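Local coordinates for protein methyltransferase (PDB 5N5D) that probably transfers a methyl group from S-adenosylmethionine to a hydroxyl oxygen during the biosynthesis of the pyrrolobenzodiazepine tomaymycin, at residues A[124-127]-A[128-131]; A[104-108]-A[109-113]. One frame throughout, in Å; residues are numbered along the deposited sequence.

Contact 1 (A[124-127]-A[128-131]); sequences DILP and TLDR
Thr128 turns back on Ile125 and meets its carbonyl oxygen twice. The hydroxyl OG1 donates to Ile125 O over 2.6 Å, lying in the carbonyl plane on a lone pair, while the backbone N of Thr128 reaches the same oxygen at 2.8 Å from above that plane. With chi1 at 78°, OG1 sits between the backbone N and the carbonyl carbon, which swings it back over the preceding turn; threonine suits a place where a short side chain must supply a donor beside its own amide.

Two further backbone bonds continue the turn: Leu129 N to Leu126 O at 3.0 Å, and a weak one from Asp130 N to Pro127 O. Asp130 centres an inverse gamma turn, and its OD2 forms a salt bridge with Lys158 NZ of helix 149-158.

Apolar contact is looser. Leu129 CD1 lies 4.3 Å from Leu126 CD2, and both leucines pack inward on Leu66 of strand 64-68, where branched hydrocarbon fits a buried site. Pro127, its phi restricted by the ring, suits the turn and packs on Trp155.

The chemistry implies a turn after helix 122-125 drawn together by i to i+3 bonds, the last weak, with one carbonyl taking two donors and apolar side chains facing the sheet.

Contact 2 (A[104-108]-A[109-113]); sequences SRLAE and AGVAH
Leu106 and Val111 meet at a slant where the helix ends, with methyl CD2 of the leucine 3.7 Å from CG2 of the valine. In Val111 this methyl stands between the backbone N and the carbonyl carbon, with CG1 anti to the carbonyl carbon, a torsion of -61° that points CG2 back at the helix, where it also rests against Leu106 O. Both residues are buried and pack on helix 74-80, which suits their aliphatic branches.

On the helix itself, Arg105 holds Glu108 side-on. NE donates to Glu108 OE1 over 2.8 Å and NH2 to OE2 over 2.9 Å; the carboxylate oxygens lie close to the guanidinium plane, whereas the nitrogens approach them from above the carboxylate plane. Glu108 OE2 also has a salt bridge to Lys30 of helix 26-31. Replacing Glu108 with an alanine would probably leave Arg105 and Lys30 without their shared anionic mate and the guanidinium freer to turn.

Ala109 is small enough for its CB to sit 3.3 Å from Arg105 O, the acceptor of its own N-H. A water takes the N-H of Ala112 and donates to Ala107 O, bridging the turn.

Val111 N bonds Leu106 O at 3.1 Å, nearly along the C=O axis, and Gly110 N bonds Ala107 O at 3.0 Å. With Gly110 at a positive phi of 80°, readily adopted without a side chain, these bonds form a Schellman motif, the C-terminal cap that here turns helix 96-108 toward strand 115-119 of the Rossmann-like fold.

Contact 2 comes first along the chain, where helix 96-108 ends ahead of strand 115-119; contact 1 follows, after helix 122-125 and before strand 139-142. Their centres lie 24 Å apart and their nearest atoms about 14 Å, so they do not touch. Strand 115-119, an outermost strand of the mixed sheet within this chain, lies between them in sequence. Both are helix-to-loop exits in the alternating helices and strands of one Rossmann-like methyltransferase fold. The cofactor S-adenosylmethionine lies about 6 Å from the side chain of Ile125 and about 9 Å from that of Arg105, so neither side chain touches it.

Contact 1 (A[124-127]-A[128-131])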
loop_
_atom_site.group_PDB
_atom_site.type_symbol
_atom_site.label_atom_id
_atom_site.label_comp_id
_atom_site.label_asym_id
_atom_site.label_seq_id
_atom_site.Cartn_x
_atom_site.Cartn_y
_atom_site.Cartn_z
ATOM N N ASP A 124 -8.582 15.586 -22.727
ATOM C CA ASP A 124 -9.778 15.826 -23.529
ATOM C C ASP A 124 -10.953 14.986 -23.046
ATOM O O ASP A 124 -12.101 15.439 -23.103
ATOM C CB ASP A 124 -9.500 15.512 -25.003
ATOM C CG ASP A 124 -8.500 16.464 -25.636
ATOM O OD1 ASP A 124 -8.361 17.606 -25.152
ATOM O OD2 ASP A 124 -7.861 16.072 -26.641
ATOM N N ILE A 125 -10.681 13.777 -22.556
ATOM C CA ILE A 125 -11.753 12.854 -22.195
ATOM C C ILE A 125 -12.275 13.139 -20.793
ATOM O O ILE A 125 -13.484 13.069 -20.548
ATOM C CB ILE A 125 -11.250 11.406 -22.333
ATOM C CG1 ILE A 125 -11.047 11.074 -23.812
ATOM C CG2 ILE A 125 -12.225 10.423 -21.688
ATOM C CD1 ILE A 125 -10.033 9.998 -24.059
ATOM N N LEU A 126 -11.383 13.447 -19.853
ATOM C CA LEU A 126 -11.780 13.589 -18.452
ATOM C C LEU A 126 -12.965 14.525 -18.236
ATOM O O LEU A 126 -13.885 14.152 -17.491
ATOM C CB LEU A 126 -10.554 14.032 -17.639
ATOM C CG LEU A 126 -9.527 12.912 -17.407
ATOM C CD1 LEU A 126 -8.159 13.464 -17.008
ATOM C CD2 LEU A 126 -10.029 11.948 -16.350
ATOM N N PRO A 127 -13.029 15.717 -18.833
ATOM C CA PRO A 127 -14.216 16.559 -18.597
ATOM C C PRO A 127 -15.518 15.905 -19.019
ATOM O O PRO A 127 -16.571 16.223 -18.447
ATOM C CB PRO A 127 -13.925 17.832 -19.407
ATOM C CG PRO A 127 -12.759 17.522 -20.267
ATOM C CD PRO A 127 -11.994 16.428 -19.601
ATOM N N THR A 128 -15.485 14.988 -19.994
ATOM C CA THR A 128 -16.699 14.320 -20.455
ATOM C C THR A 128 -17.214 13.294 -19.460
ATOM O O THR A 128 -18.328 12.786 -19.640
ATOM C CB THR A 128 -16.472 13.616 -21.799
ATOM O OG1 THR A 128 -15.767 12.381 -21.597
ATOM C CG2 THR A 128 -15.686 14.502 -22.763
ATOM N N LEU A 129 -16.435 12.977 -18.432
ATOM C CA LEU A 129 -16.816 11.989 -17.437
ATOM C C LEU A 129 -17.548 12.592 -16.247
ATOM O O LEU A 129 -18.037 11.843 -15.394
ATOM C CB LEU A 129 -15.571 11.242 -16.946
ATOM C CG LEU A 129 -14.726 10.569 -18.034
ATOM C CD1 LEU A 129 -13.587 9.801 -17.392
ATOM C CD2 LEU A 129 -15.562 9.650 -18.923
ATOM N N ASP A 130 -17.642 13.919 -16.164
ATOM C CA ASP A 130 -18.314 14.566 -15.042
ATOM C C ASP A 130 -19.811 14.556 -15.336
ATOM O O ASP A 130 -20.409 15.552 -15.744
ATOM C CB ASP A 130 -17.770 15.974 -14.838
ATOM C CG ASP A 130 -18.095 16.534 -13.469
ATOM O OD1 ASP A 130 -18.819 15.864 -12.703
ATOM O OD2 ASP A 130 -17.617 17.644 -13.156
ATOM N N ARG A 131 -20.421 13.390 -15.137
ATOM C CA ARG A 131 -21.826 13.211 -15.464
ATOM C C ARG A 131 -22.416 12.125 -14.577
ATOM O O ARG A 131 -21.690 11.223 -14.140
ATOM C CB ARG A 131 -21.999 12.838 -16.940
ATOM C CG ARG A 131 -21.347 11.520 -17.303
ATOM C CD ARG A 131 -21.370 11.286 -18.798
ATOM N NE ARG A 131 -22.721 11.387 -19.340
ATOM C CZ ARG A 131 -23.017 11.312 -20.633
ATOM N NH1 ARG A 131 -22.051 11.123 -21.524
ATOM N NH2 ARG A 131 -24.277 11.418 -21.037
#

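Contact 2 (A[104-108]-A[109-113])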
loop_
_atom_site.group_PDB
_atom_site.type_symbol
_atom_site.label_atom_id
_atom_site.label_comp_id
_atom_site.label_asym_id
_atom_site.label_seq_id
_atom_site.Cartn_x
_atom_site.Cartn_y
_atom_site.Cartn_z
ATOM N N SER A 104 -9.355 -6.961 -25.868
ATOM C CA SER A 104 -9.315 -8.411 -26.020
ATOM C C SER A 104 -8.985 -9.098 -24.699
ATOM O O SER A 104 -9.566 -10.142 -24.373
ATOM C CB SER A 104 -8.296 -8.790 -27.089
ATOM O OG SER A 104 -8.681 -8.292 -28.363
ATOM N N ARG A 105 -8.046 -8.535 -23.932
ATOM C CA ARG A 105 -7.703 -9.099 -22.630
ATOM C C ARG A 105 -8.876 -9.010 -21.661
ATOM O O ARG A 105 -9.144 -9.952 -20.907
ATOM C CB ARG A 105 -6.494 -8.376 -22.036
ATOM C CG ARG A 105 -5.253 -8.319 -22.915
ATOM C CD ARG A 105 -4.641 -9.683 -23.141
ATOM N NE ARG A 105 -5.294 -10.435 -24.210
ATOM C CZ ARG A 105 -5.095 -10.226 -25.509
ATOM N NH1 ARG A 105 -4.272 -9.267 -25.917
ATOM N NH2 ARG A 105 -5.724 -10.976 -26.404
ATOM N N LEU A 106 -9.562 -7.868 -21.636
ATOM C CA LEU A 106 -10.673 -7.708 -20.705
ATOM C C LEU A 106 -11.806 -8.675 -21.020
ATOM O O LEU A 106 -12.478 -9.170 -20.105
ATOM C CB LEU A 106 -11.160 -6.261 -20.730
ATOM C CG LEU A 106 -10.125 -5.273 -20.185
ATOM C CD1 LEU A 106 -10.456 -3.861 -20.642
ATOM C CD2 LEU A 106 -10.036 -5.346 -18.664
ATOM N N ALA A 107 -12.032 -8.960 -22.303
ATOM C CA ALA A 107 -13.015 -9.968 -22.679
ATOM C C ALA A 107 -12.582 -11.351 -22.207
ATOM O O ALA A 107 -13.376 -12.094 -21.613
ATOM C CB ALA A 107 -13.218 -9.947 -24.191
ATOM N N GLU A 108 -11.319 -11.713 -22.460
ATOM C CA GLU A 108 -10.790 -12.988 -21.979
ATOM C C GLU A 108 -10.921 -13.096 -20.466
ATOM O O GLU A 108 -11.181 -14.180 -19.928
ATOM C CB GLU A 108 -9.322 -13.139 -22.390
ATOM C CG GLU A 108 -9.088 -13.292 -23.891
ATOM C CD GLU A 108 -7.645 -13.018 -24.304
ATOM O OE1 GLU A 108 -6.827 -12.619 -23.444
ATOM O OE2 GLU A 108 -7.325 -13.204 -25.500
ATOM N N ALA A 109 -10.739 -11.978 -19.764
ATOM C CA ALA A 109 -10.779 -11.962 -18.309
ATOM C C ALA A 109 -12.187 -12.081 -17.748
ATOM O O ALA A 109 -12.330 -12.287 -16.539
ATOM C CB ALA A 109 -10.143 -10.675 -17.793
ATOM N N GLY A 110 -13.216 -11.947 -18.584
ATOM C CA GLY A 110 -14.587 -12.024 -18.116
ATOM C C GLY A 110 -15.116 -10.765 -17.471
ATOM O O GLY A 110 -16.076 -10.841 -16.696
ATOM N N VAL A 111 -14.535 -9.601 -17.773
ATOM C CA VAL A 111 -14.907 -8.355 -17.114
ATOM C C VAL A 111 -15.331 -7.276 -18.103
ATOM O O VAL A 111 -15.478 -6.116 -17.716
ATOM C CB VAL A 111 -13.770 -7.835 -16.209
ATOM C CG1 VAL A 111 -13.446 -8.847 -15.122
ATOM C CG2 VAL A 111 -12.524 -7.506 -17.024
ATOM N N ALA A 112 -15.557 -7.631 -19.370
ATOM C CA ALA A 112 -15.875 -6.612 -20.367
ATOM C C ALA A 112 -17.142 -5.848 -20.005
ATOM O O ALA A 112 -17.256 -4.655 -20.312
ATOM C CB ALA A 112 -16.014 -7.252 -21.748
ATOM N N HIS A 113 -18.096 -6.506 -19.346
ATOM C CA HIS A 113 -19.340 -5.855 -18.952
ATOM C C HIS A 113 -19.138 -4.821 -17.858
ATOM O O HIS A 113 -20.059 -4.039 -17.591
ATOM C CB HIS A 113 -20.355 -6.901 -18.479
ATOM C CG HIS A 113 -19.938 -7.644 -17.244
ATOM N ND1 HIS A 113 -18.935 -8.589 -17.247
ATOM C CD2 HIS A 113 -20.400 -7.588 -15.972
ATOM C CE1 HIS A 113 -18.792 -9.079 -16.028
ATOM N NE2 HIS A 113 -19.667 -8.487 -15.235
HETATM O O HOH W 1 -15.833 -10.397 -20.664
#